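PDB 3A3G: lumazine protein from Photobacterium kishitanii, which binds 6,7-dimethyl-8-ribityllumazine as its fluorophore and serves as an antenna that shifts the light emitted by bacterial luciferase to shorter wavelengths. Local coordinates for residues 26-31 with 59-64; 43-48 with 79-84; 101-106 with 179-184. All blocks are in the same frame, centred on the assembly; numbering follows the deposited sequence.

Contacts 1 and 2 belong to the same six-stranded barrel, the N-terminal lumazine-binding repeat; contact 3 lies in the second repeat. All three are buried, and all three touch the lumazine, but with different chemistry. Residues 26-31 with 59-64 meet through aromatic and aliphatic side chains inside the barrel, and the end of 59-64 offers D62 O and D64 N to the pteridine. Residues 43-48 with 79-84 share that interior through V44, V81 and L83, while N45 and E84 turn to polar partners. Contact 3 is more mixed, with K103, T182 and a bridging water on its more exposed side; it binds the ribityl chain, as does S48 O of contact 2. Contacts 2 and 3 meet where N45 O lies 2.9 Å from N179 ND2, joining the two repeats.

Contact 1 of 3, residues 26-31 with 59-64; sequences ITFPKD and VYFDID. With DLZ (1-deoxy-1-(6,7-dimethyl-2,4-dioxo-3,4-dihydropteridin-8(2H)-yl)-D-ribitol), chain C.
V59 lays its CG2 methyl over one face of the F28 ring, a CH-pi contact with the carbon 3.7 Å from the ring centroid and only 14° off the ring normal. A chi1 of 176° sends V59 CG1 away from the backbone N and on to the far end of the same ring, where it touches F28 CZ. From there the apolar patch runs on to F61: F28 CZ meets the edge of the F61 ring, close to its plane, 3.9 Å from F61 CE2. I26 adds the tip of its chain, with CD1 4.0 Å from F61 CD2. Outside this cluster the backbones close an antiparallel hydrogen-bonded pair, I26 N to V59 O at 2.8 Å and V59 N to I26 O at 2.9 Å. At the end of strand 58-63 and just past it the main chain binds the pteridine: lumazine N3 donates to D62 O at 2.7 Å, and D64 N donates to lumazine O2 at 2.9 Å. The D62 carboxylate turns to a salt bridge with R23. Strand 58-63 lies between strands 22-27 and 47-55 in the barrel, and the F28 and F61 rings point inward against M42 of strand 41-44.

Contact 2 of 3, residues 43-48 with 79-84; sequences LVNGCS and NKVNLE. With DLZ (1-deoxy-1-(6,7-dimethyl-2,4-dioxo-3,4-dihydropteridin-8(2H)-yl)-D-ribitol), chain C.
N45 reaches across to V81 and N82 from the first corner of a type I' turn, V44 to C47, that links strands 41-44 and 47-55. From CB, CG lies anti to the N45 carbonyl carbon (chi1 -76°), which swings the amide across to the other strand, CG 3.9 Å from V81 CB. At the tip the amide divides its work. OD1 takes the N82 N-H at 2.8 Å in a fairly straight bond (166° at the hydrogen), although the donor stands 42° out of the amide carbonyl plane, and it also accepts from N168. ND2 packs against V81 CG1 at 3.6 Å and donates to a water that bridges to K80 O. Meanwhile N45 N donates to N82 O at 2.7 Å, so the main chain and side chain of one asparagine hold both backbone polar groups of N82. Beyond the non-hydrogen-bonded pair V44-L83, L43 and E84 form a hydrogen-bonded pair, L43 N to E84 O being 2.9 Å. Their side chains run alongside each other, and the E84 carboxylate accepts from K3 N and G4 N. On the barrel side V44 CG1 meets V81 CG2 at 3.7 Å. Past the turn, S48 O accepts a hydrogen bond from lumazine O2' (2.7 Å). Strands 41-44 and 80-84 are neighbours here, with V44 and V81 packed inward on I26 of strand 22-27.

Contact 3 of 3, residues 101-106 with 179-184; sequences NIKGVA and NVETLN. With DLZ (1-deoxy-1-(6,7-dimethyl-2,4-dioxo-3,4-dihydropteridin-8(2H)-yl)-D-ribitol), chain C.
A classic beta bulge marks the start of strand 104-114 in the second lumazine-binding repeat, where K103 and G104 both face V180. K103 N donates to V180 O at 2.8 Å and V180 N to G104 O at 2.9 Å, so two residues of one strand bond to one of the other. Just before the bulge, I102 binds the ribityl chain with its backbone: I102 N donates to lumazine O4' at 2.9 Å, and lumazine O5' donates to I102 O at 2.7 Å. Beyond CB the I102 side chain turns to the neighbouring strand, crossing N179 at about a right angle with CD1 3.6 Å from N179 CB. With CG anti to its own carbonyl carbon (chi1 -53°), K103 passes aslant of T182, CG 3.2 Å from T182 OG1; farther out CE nears T182 O. K103 NZ donates to a water that in turn donates to T182 O and E181 OE2; the water oxygen is 2.7 Å from E181 OE2. The E181 carboxylate also accepts from T99 and G100. Beyond the bulge A106 CB packs on V180 CG2 at 3.5 Å. Strand 177-182 is flanked by strands 104-114 and 137-140, and V180 also rests on I138 and I140 of the latter.

Contact 1 of 3, residues 26-31 with 59-64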
loop_
_atom_site.group_PDB
_atom_site.type_symbol
_atom_site.label_atom_id
_atom_site.label_comp_id
_atom_site.label_asym_id
_atom_site.label_seq_id
_atom_site.Cartn_x
_atom_site.Cartn_y
_atom_site.Cartn_z
ATOM N N ILE A 26 4.534 -9.290 10.422
ATOM C CA ILE A 26 3.828 -8.043 10.605
ATOM C C ILE A 26 2.802 -8.251 11.707
ATOM O O ILE A 26 1.974 -9.137 11.605
ATOM C CB ILE A 26 3.155 -7.588 9.250
ATOM C CG1 ILE A 26 4.227 -7.432 8.143
ATOM C CG2 ILE A 26 2.443 -6.239 9.457
ATOM C CD1 ILE A 26 3.691 -7.210 6.705
ATOM N N THR A 27 2.849 -7.445 12.763
ATOM C CA THR A 27 1.731 -7.459 13.735
ATOM C C THR A 27 0.412 -6.917 13.169
ATOM O O THR A 27 0.334 -5.764 12.748
ATOM C CB THR A 27 2.088 -6.642 15.023
ATOM O OG1 THR A 27 3.312 -7.131 15.550
ATOM C CG2 THR A 27 0.979 -6.791 16.117
ATOM N N PHE A 28 -0.636 -7.734 13.209
ATOM C CA PHE A 28 -1.960 -7.398 12.659
ATOM C C PHE A 28 -2.925 -7.016 13.765
ATOM O O PHE A 28 -2.858 -7.575 14.864
ATOM C CB PHE A 28 -2.581 -8.614 11.918
ATOM C CG PHE A 28 -2.219 -8.716 10.441
ATOM C CD1 PHE A 28 -0.963 -8.332 9.983
ATOM C CD2 PHE A 28 -3.150 -9.252 9.525
ATOM C CE1 PHE A 28 -0.651 -8.460 8.624
ATOM C CE2 PHE A 28 -2.867 -9.368 8.196
ATOM C CZ PHE A 28 -1.630 -8.994 7.722
ATOM N N PRO A 29 -3.861 -6.102 13.470
ATOM C CA PRO A 29 -4.891 -5.817 14.427
ATOM C C PRO A 29 -5.882 -6.997 14.521
ATOM O O PRO A 29 -6.017 -7.791 13.583
ATOM C CB PRO A 29 -5.539 -4.540 13.869
ATOM C CG PRO A 29 -5.336 -4.630 12.443
ATOM C CD PRO A 29 -3.996 -5.271 12.267
ATOM N N LYS A 30 -6.513 -7.154 15.682
ATOM C CA LYS A 30 -7.324 -8.361 15.949
ATOM C C LYS A 30 -8.363 -8.679 14.853
ATOM O O LYS A 30 -8.493 -9.828 14.424
ATOM C CB LYS A 30 -8.049 -8.220 17.305
ATOM C CG LYS A 30 -9.029 -9.374 17.607
ATOM C CD LYS A 30 -8.396 -10.417 18.535
ATOM C CE LYS A 30 -7.426 -11.380 17.788
ATOM N NZ LYS A 30 -7.260 -12.768 18.359
ATOM N N ASP A 31 -9.077 -7.664 14.383
ATOM C CA ASP A 31 -10.161 -7.879 13.436
ATOM C C ASP A 31 -9.688 -8.400 12.064
ATOM O O ASP A 31 -10.416 -9.181 11.382
ATOM C CB ASP A 31 -11.011 -6.610 13.278
ATOM C CG ASP A 31 -10.267 -5.471 12.578
ATOM O OD1 ASP A 31 -9.069 -5.184 12.899
ATOM O OD2 ASP A 31 -10.907 -4.840 11.699
ATOM N N VAL A 59 1.813 -12.021 11.413
ATOM C CA VAL A 59 1.490 -12.654 10.151
ATOM C C VAL A 59 2.692 -12.442 9.257
ATOM O O VAL A 59 3.145 -11.314 9.087
ATOM C CB VAL A 59 0.222 -12.007 9.552
ATOM C CG1 VAL A 59 -0.108 -12.590 8.165
ATOM C CG2 VAL A 59 -0.997 -12.172 10.535
ATOM N N TYR A 60 3.175 -13.523 8.676
ATOM C CA TYR A 60 4.404 -13.511 7.900
ATOM C C TYR A 60 4.171 -13.631 6.416
ATOM O O TYR A 60 3.329 -14.406 5.995
ATOM C CB TYR A 60 5.270 -14.692 8.295
ATOM C CG TYR A 60 5.836 -14.606 9.689
ATOM C CD1 TYR A 60 7.133 -14.115 9.901
ATOM C CD2 TYR A 60 5.089 -15.006 10.783
ATOM C CE1 TYR A 60 7.662 -14.030 11.189
ATOM C CE2 TYR A 60 5.629 -14.950 12.084
ATOM C CZ TYR A 60 6.920 -14.452 12.250
ATOM O OH TYR A 60 7.468 -14.374 13.518
ATOM N N PHE A 61 4.974 -12.895 5.637
ATOM C CA PHE A 61 4.924 -12.976 4.180
ATOM C C PHE A 61 6.326 -13.095 3.654
ATOM O O PHE A 61 7.233 -12.475 4.186
ATOM C CB PHE A 61 4.311 -11.706 3.572
ATOM C CG PHE A 61 2.916 -11.424 4.018
ATOM C CD1 PHE A 61 1.852 -11.797 3.235
ATOM C CD2 PHE A 61 2.666 -10.724 5.194
ATOM C CE1 PHE A 61 0.527 -11.522 3.616
ATOM C CE2 PHE A 61 1.343 -10.447 5.599
ATOM C CZ PHE A 61 0.288 -10.826 4.808
ATOM N N ASP A 62 6.496 -13.856 2.564
ATOM C CA ASP A 62 7.739 -13.856 1.831
ATOM C C ASP A 62 7.641 -12.946 0.633
ATOM O O ASP A 62 6.759 -13.121 -0.217
ATOM C CB ASP A 62 8.090 -15.273 1.360
ATOM C CG ASP A 62 8.660 -16.095 2.457
ATOM O OD1 ASP A 62 9.311 -15.486 3.352
ATOM O OD2 ASP A 62 8.464 -17.331 2.428
ATOM N N ILE A 63 8.541 -11.977 0.568
ATOM C CA ILE A 63 8.618 -11.060 -0.553
ATOM C C ILE A 63 9.776 -11.559 -1.421
ATOM O O ILE A 63 10.957 -11.515 -1.032
ATOM C CB ILE A 63 8.850 -9.606 -0.097
ATOM C CG1 ILE A 63 7.719 -9.181 0.888
ATOM C CG2 ILE A 63 8.877 -8.664 -1.315
ATOM C CD1 ILE A 63 8.161 -9.264 2.294
ATOM N N ASP A 64 9.399 -12.020 -2.599
ATOM C CA ASP A 64 10.311 -12.634 -3.535
ATOM C C ASP A 64 10.014 -12.135 -4.945
ATOM O O ASP A 64 10.686 -11.246 -5.465
ATOM C CB ASP A 64 10.260 -14.182 -3.410
ATOM C CG ASP A 64 8.841 -14.798 -3.390
ATOM O OD1 ASP A 64 7.920 -14.465 -4.201
ATOM O OD2 ASP A 64 8.665 -15.761 -2.583
HETATM C C7 DLZ C . 0.550 -12.254 -6.843
HETATM C C7A DLZ C . 1.367 -12.506 -5.740
HETATM C C5A DLZ C . 0.886 -13.339 -4.726
HETATM C C6 DLZ C . -0.422 -13.854 -4.802
HETATM N N5 DLZ C . 1.732 -13.647 -3.639
HETATM C C4A DLZ C . 3.043 -13.097 -3.527
HETATM C C4 DLZ C . 3.906 -13.307 -2.429
HETATM O O4 DLZ C . 3.625 -13.980 -1.437
HETATM N N3 DLZ C . 5.183 -12.770 -2.438
HETATM C C2 DLZ C . 5.608 -12.002 -3.489
HETATM O O2 DLZ C . 6.732 -11.514 -3.504
HETATM N N1 DLZ C . 4.767 -11.766 -4.538
HETATM C C8 DLZ C . 3.493 -12.286 -4.562
HETATM N N8 DLZ C . 2.709 -12.011 -5.663
HETATM C "C1'" DLZ C . 3.301 -11.149 -6.720
HETATM C "C2'" DLZ C . 3.302 -9.646 -6.358
HETATM O "O2'" DLZ C . 1.965 -9.168 -6.081
HETATM C "C3'" DLZ C . 3.824 -8.882 -7.574
HETATM O "O3'" DLZ C . 5.105 -9.423 -7.816
HETATM C "C4'" DLZ C . 3.984 -7.389 -7.341
HETATM O "O4'" DLZ C . 2.723 -6.710 -7.181
HETATM C "C5'" DLZ C . 4.712 -6.754 -8.533
HETATM O "O5'" DLZ C . 5.118 -5.458 -8.088
#

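Contact 2 of 3, residues 43-48 with 79-84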
loop_
_atom_site.group_PDB
_atom_site.type_symbol
_atom_site.label_atom_id
_atom_site.label_comp_id
_atom_site.label_asym_id
_atom_site.label_seq_id
_atom_site.Cartn_x
_atom_site.Cartn_y
_atom_site.Cartn_z
ATOM N N LEU A 43 -3.725 -7.706 0.353
ATOM C CA LEU A 43 -2.867 -6.581 -0.037
ATOM C C LEU A 43 -2.147 -6.012 1.179
ATOM O O LEU A 43 -2.745 -5.734 2.228
ATOM C CB LEU A 43 -3.628 -5.453 -0.752
ATOM C CG LEU A 43 -4.379 -5.677 -2.075
ATOM C CD1 LEU A 43 -4.742 -4.342 -2.735
ATOM C CD2 LEU A 43 -3.599 -6.547 -3.062
ATOM N N VAL A 44 -0.850 -5.858 1.030
ATOM C CA VAL A 44 -0.054 -5.218 2.038
ATOM C C VAL A 44 0.615 -4.039 1.347
ATOM O O VAL A 44 1.404 -4.236 0.396
ATOM C CB VAL A 44 1.045 -6.162 2.568
ATOM C CG1 VAL A 44 1.885 -5.451 3.692
ATOM C CG2 VAL A 44 0.416 -7.460 3.118
ATOM N N ASN A 45 0.379 -2.818 1.830
ATOM C CA ASN A 45 0.797 -1.624 1.031
ATOM C C ASN A 45 0.430 -1.743 -0.435
ATOM O O ASN A 45 1.208 -1.355 -1.320
ATOM C CB ASN A 45 2.291 -1.326 1.159
ATOM C CG ASN A 45 2.662 -0.657 2.498
ATOM O OD1 ASN A 45 1.817 -0.078 3.182
ATOM N ND2 ASN A 45 3.941 -0.751 2.866
ATOM N N GLY A 46 -0.764 -2.264 -0.711
ATOM C CA GLY A 46 -1.281 -2.383 -2.095
ATOM C C GLY A 46 -0.740 -3.566 -2.861
ATOM O O GLY A 46 -1.111 -3.789 -4.010
ATOM N N CYS A 47 0.172 -4.325 -2.247
ATOM C CA CYS A 47 0.833 -5.407 -2.985
ATOM C C CYS A 47 0.224 -6.738 -2.589
ATOM O O CYS A 47 0.154 -7.080 -1.399
ATOM C CB CYS A 47 2.364 -5.418 -2.716
ATOM S SG CYS A 47 3.284 -6.697 -3.627
ATOM N N SER A 48 -0.205 -7.493 -3.587
ATOM C CA SER A 48 -0.693 -8.860 -3.349
ATOM C C SER A 48 0.409 -9.827 -2.874
ATOM O O SER A 48 1.424 -10.030 -3.578
ATOM C CB SER A 48 -1.359 -9.387 -4.621
ATOM O OG SER A 48 -1.871 -10.659 -4.372
ATOM N N ASN A 79 7.813 -0.040 11.021
ATOM C CA ASN A 79 7.113 0.712 9.993
ATOM C C ASN A 79 5.668 0.177 9.908
ATOM O O ASN A 79 5.404 -1.009 10.169
ATOM C CB ASN A 79 7.763 0.639 8.583
ATOM C CG ASN A 79 9.082 1.410 8.450
ATOM O OD1 ASN A 79 9.471 2.273 9.282
ATOM N ND2 ASN A 79 9.775 1.130 7.359
ATOM N N LYS A 80 4.765 1.065 9.509
ATOM C CA LYS A 80 3.323 0.784 9.406
ATOM C C LYS A 80 2.961 0.481 7.966
ATOM O O LYS A 80 3.324 1.250 7.051
ATOM C CB LYS A 80 2.589 2.009 9.891
ATOM C CG LYS A 80 1.139 2.042 9.715
ATOM C CD LYS A 80 0.555 3.023 10.751
ATOM C CE LYS A 80 -0.229 4.147 10.096
ATOM N NZ LYS A 80 0.640 5.399 9.844
ATOM N N VAL A 81 2.263 -0.633 7.747
ATOM C CA VAL A 81 1.945 -1.040 6.377
ATOM C C VAL A 81 0.426 -1.000 6.247
ATOM O O VAL A 81 -0.272 -1.199 7.226
ATOM C CB VAL A 81 2.481 -2.459 5.979
ATOM C CG1 VAL A 81 4.032 -2.483 6.022
ATOM C CG2 VAL A 81 1.925 -3.601 6.922
ATOM N N ASN A 82 -0.096 -0.764 5.053
ATOM C CA ASN A 82 -1.577 -0.793 4.893
ATOM C C ASN A 82 -2.064 -2.201 4.640
ATOM O O ASN A 82 -1.434 -2.934 3.875
ATOM C CB ASN A 82 -2.010 0.094 3.728
ATOM C CG ASN A 82 -1.721 1.572 3.974
ATOM O OD1 ASN A 82 -1.766 2.055 5.121
ATOM N ND2 ASN A 82 -1.480 2.302 2.895
ATOM N N LEU A 83 -3.191 -2.576 5.250
ATOM C CA LEU A 83 -3.705 -3.925 5.080
ATOM C C LEU A 83 -5.107 -3.938 4.448
ATOM O O LEU A 83 -5.988 -3.164 4.866
ATOM C CB LEU A 83 -3.772 -4.650 6.442
ATOM C CG LEU A 83 -2.451 -4.713 7.221
ATOM C CD1 LEU A 83 -2.705 -5.319 8.626
ATOM C CD2 LEU A 83 -1.315 -5.517 6.488
ATOM N N GLU A 84 -5.343 -4.842 3.506
ATOM C CA GLU A 84 -6.702 -5.043 2.956
ATOM C C GLU A 84 -6.921 -6.488 2.564
ATOM O O GLU A 84 -6.178 -7.045 1.725
ATOM C CB GLU A 84 -6.964 -4.186 1.714
ATOM C CG GLU A 84 -8.404 -4.420 1.100
ATOM C CD GLU A 84 -8.739 -3.511 -0.101
ATOM O OE1 GLU A 84 -7.831 -2.861 -0.649
ATOM O OE2 GLU A 84 -9.939 -3.470 -0.483
HETATM C C7 DLZ C . 0.550 -12.254 -6.843
HETATM C C7A DLZ C . 1.367 -12.506 -5.740
HETATM C C5A DLZ C . 0.886 -13.339 -4.726
HETATM C C6 DLZ C . -0.422 -13.854 -4.802
HETATM N N5 DLZ C . 1.732 -13.647 -3.639
HETATM C C4A DLZ C . 3.043 -13.097 -3.527
HETATM C C4 DLZ C . 3.906 -13.307 -2.429
HETATM O O4 DLZ C . 3.625 -13.980 -1.437
HETATM N N3 DLZ C . 5.183 -12.770 -2.438
HETATM C C2 DLZ C . 5.608 -12.002 -3.489
HETATM O O2 DLZ C . 6.732 -11.514 -3.504
HETATM N N1 DLZ C . 4.767 -11.766 -4.538
HETATM C C8 DLZ C . 3.493 -12.286 -4.562
HETATM N N8 DLZ C . 2.709 -12.011 -5.663
HETATM C "C1'" DLZ C . 3.301 -11.149 -6.720
HETATM C "C2'" DLZ C . 3.302 -9.646 -6.358
HETATM O "O2'" DLZ C . 1.965 -9.168 -6.081
HETATM C "C3'" DLZ C . 3.824 -8.882 -7.574
HETATM O "O3'" DLZ C . 5.105 -9.423 -7.816
HETATM C "C4'" DLZ C . 3.984 -7.389 -7.341
HETATM O "O4'" DLZ C . 2.723 -6.710 -7.181
HETATM C "C5'" DLZ C . 4.712 -6.754 -8.533
HETATM O "O5'" DLZ C . 5.118 -5.458 -8.088
HETATM O O HOH W 1 5.211 0.896 4.920
HETATM O O HOH W 2 -2.923 -2.486 1.171
#

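Contact 3 of 3, residues 101-106 with 179-184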
loop_
_atom_site.group_PDB
_atom_site.type_symbol
_atom_site.label_atom_id
_atom_site.label_comp_id
_atom_site.label_asym_id
_atom_site.label_seq_id
_atom_site.Cartn_x
_atom_site.Cartn_y
_atom_site.Cartn_z
ATOM N N ASN A 101 -1.301 -5.776 -8.248
ATOM C CA ASN A 101 -0.112 -5.801 -9.084
ATOM C C ASN A 101 0.571 -4.435 -9.078
ATOM O O ASN A 101 0.135 -3.530 -9.772
ATOM C CB ASN A 101 -0.414 -6.184 -10.535
ATOM C CG ASN A 101 0.908 -6.516 -11.312
ATOM O OD1 ASN A 101 1.635 -7.422 -10.920
ATOM N ND2 ASN A 101 1.222 -5.763 -12.336
ATOM N N ILE A 102 1.637 -4.302 -8.304
ATOM C CA ILE A 102 2.327 -3.004 -8.149
ATOM C C ILE A 102 3.221 -2.785 -9.375
ATOM O O ILE A 102 4.035 -3.647 -9.725
ATOM C CB ILE A 102 3.163 -2.923 -6.877
ATOM C CG1 ILE A 102 2.297 -3.017 -5.593
ATOM C CG2 ILE A 102 3.999 -1.573 -6.831
ATOM C CD1 ILE A 102 1.218 -1.879 -5.508
ATOM N N LYS A 103 3.014 -1.658 -10.042
ATOM C CA LYS A 103 3.669 -1.361 -11.312
ATOM C C LYS A 103 5.071 -0.924 -11.020
ATOM O O LYS A 103 5.993 -1.213 -11.796
ATOM C CB LYS A 103 2.931 -0.261 -12.058
ATOM C CG LYS A 103 1.469 -0.556 -12.234
ATOM C CD LYS A 103 1.195 -1.921 -12.947
ATOM C CE LYS A 103 -0.299 -2.099 -13.152
ATOM N NZ LYS A 103 -0.784 -3.503 -13.086
ATOM N N GLY A 104 5.249 -0.262 -9.881
ATOM C CA GLY A 104 6.595 0.110 -9.469
ATOM C C GLY A 104 6.616 1.088 -8.343
ATOM O O GLY A 104 5.572 1.461 -7.824
ATOM N N VAL A 105 7.829 1.469 -7.944
ATOM C CA VAL A 105 8.048 2.426 -6.844
ATOM C C VAL A 105 8.127 3.879 -7.380
ATOM O O VAL A 105 8.744 4.128 -8.399
ATOM C CB VAL A 105 9.351 2.070 -6.008
ATOM C CG1 VAL A 105 9.690 3.140 -5.044
ATOM C CG2 VAL A 105 9.158 0.803 -5.267
ATOM N N ALA A 106 7.452 4.809 -6.688
ATOM C CA ALA A 106 7.600 6.233 -6.942
ATOM C C ALA A 106 7.915 6.935 -5.624
ATOM O O ALA A 106 7.974 6.295 -4.568
ATOM C CB ALA A 106 6.318 6.819 -7.622
ATOM N N ASN A 179 4.342 2.394 -3.177
ATOM C CA ASN A 179 4.024 1.378 -4.177
ATOM C C ASN A 179 2.956 1.962 -5.058
ATOM O O ASN A 179 1.924 2.374 -4.555
ATOM C CB ASN A 179 3.434 0.105 -3.495
ATOM C CG ASN A 179 4.464 -0.697 -2.776
ATOM O OD1 ASN A 179 5.662 -0.614 -3.104
ATOM N ND2 ASN A 179 4.033 -1.460 -1.757
ATOM N N VAL A 180 3.176 2.028 -6.361
ATOM C CA VAL A 180 2.134 2.572 -7.247
ATOM C C VAL A 180 1.413 1.463 -8.028
ATOM O O VAL A 180 2.053 0.622 -8.681
ATOM C CB VAL A 180 2.722 3.616 -8.275
ATOM C CG1 VAL A 180 1.631 4.185 -9.200
ATOM C CG2 VAL A 180 3.490 4.721 -7.530
ATOM N N GLU A 181 0.085 1.444 -7.952
ATOM C CA GLU A 181 -0.675 0.657 -8.921
ATOM C C GLU A 181 -1.433 1.603 -9.874
ATOM O O GLU A 181 -2.216 2.479 -9.441
ATOM C CB GLU A 181 -1.609 -0.385 -8.270
ATOM C CG GLU A 181 -2.385 -1.222 -9.362
ATOM C CD GLU A 181 -3.214 -2.357 -8.845
ATOM O OE1 GLU A 181 -3.178 -2.675 -7.623
ATOM O OE2 GLU A 181 -3.898 -2.976 -9.687
ATOM N N THR A 182 -1.143 1.461 -11.162
ATOM C CA THR A 182 -1.880 2.211 -12.188
ATOM C C THR A 182 -3.018 1.328 -12.698
ATOM O O THR A 182 -2.934 0.087 -12.688
ATOM C CB THR A 182 -0.992 2.703 -13.365
ATOM O OG1 THR A 182 -0.253 1.603 -13.896
ATOM C CG2 THR A 182 0.021 3.787 -12.911
ATOM N N LEU A 183 -4.082 1.999 -13.131
ATOM C CA LEU A 183 -5.380 1.393 -13.384
ATOM C C LEU A 183 -5.913 2.071 -14.614
ATOM O O LEU A 183 -6.754 2.982 -14.492
ATOM C CB LEU A 183 -6.366 1.739 -12.272
ATOM C CG LEU A 183 -5.855 1.736 -10.851
ATOM C CD1 LEU A 183 -6.818 2.511 -10.017
ATOM C CD2 LEU A 183 -5.746 0.302 -10.398
ATOM N N ASN A 184 -5.452 1.656 -15.789
ATOM C CA ASN A 184 -4.526 0.537 -15.946
ATOM C C ASN A 184 -3.871 0.681 -17.307
ATOM O O ASN A 184 -4.504 1.205 -18.232
ATOM C CB ASN A 184 -5.259 -0.825 -15.845
ATOM C CG ASN A 184 -6.161 -1.104 -17.053
ATOM O OD1 ASN A 184 -6.180 -2.230 -17.577
ATOM N ND2 ASN A 184 -6.910 -0.079 -17.497
HETATM C C7 DLZ C . 0.550 -12.254 -6.843
HETATM C C7A DLZ C . 1.367 -12.506 -5.740
HETATM C C5A DLZ C . 0.886 -13.339 -4.726
HETATM C C6 DLZ C . -0.422 -13.854 -4.802
HETATM N N5 DLZ C . 1.732 -13.647 -3.639
HETATM C C4A DLZ C . 3.043 -13.097 -3.527
HETATM C C4 DLZ C . 3.906 -13.307 -2.429
HETATM O O4 DLZ C . 3.625 -13.980 -1.437
HETATM N N3 DLZ C . 5.183 -12.770 -2.438
HETATM C C2 DLZ C . 5.608 -12.002 -3.489
HETATM O O2 DLZ C . 6.732 -11.514 -3.504
HETATM N N1 DLZ C . 4.767 -11.766 -4.538
HETATM C C8 DLZ C . 3.493 -12.286 -4.562
HETATM N N8 DLZ C . 2.709 -12.011 -5.663
HETATM C "C1'" DLZ C . 3.301 -11.149 -6.720
HETATM C "C2'" DLZ C . 3.302 -9.646 -6.358
HETATM O "O2'" DLZ C . 1.965 -9.168 -6.081
HETATM C "C3'" DLZ C . 3.824 -8.882 -7.574
HETATM O "O3'" DLZ C . 5.105 -9.423 -7.816
HETATM C "C4'" DLZ C . 3.984 -7.389 -7.341
HETATM O "O4'" DLZ C . 2.723 -6.710 -7.181
HETATM C "C5'" DLZ C . 4.712 -6.754 -8.533
HETATM O "O5'" DLZ C . 5.118 -5.458 -8.088
HETATM O O HOH W 3 -3.579 -2.613 -12.294
#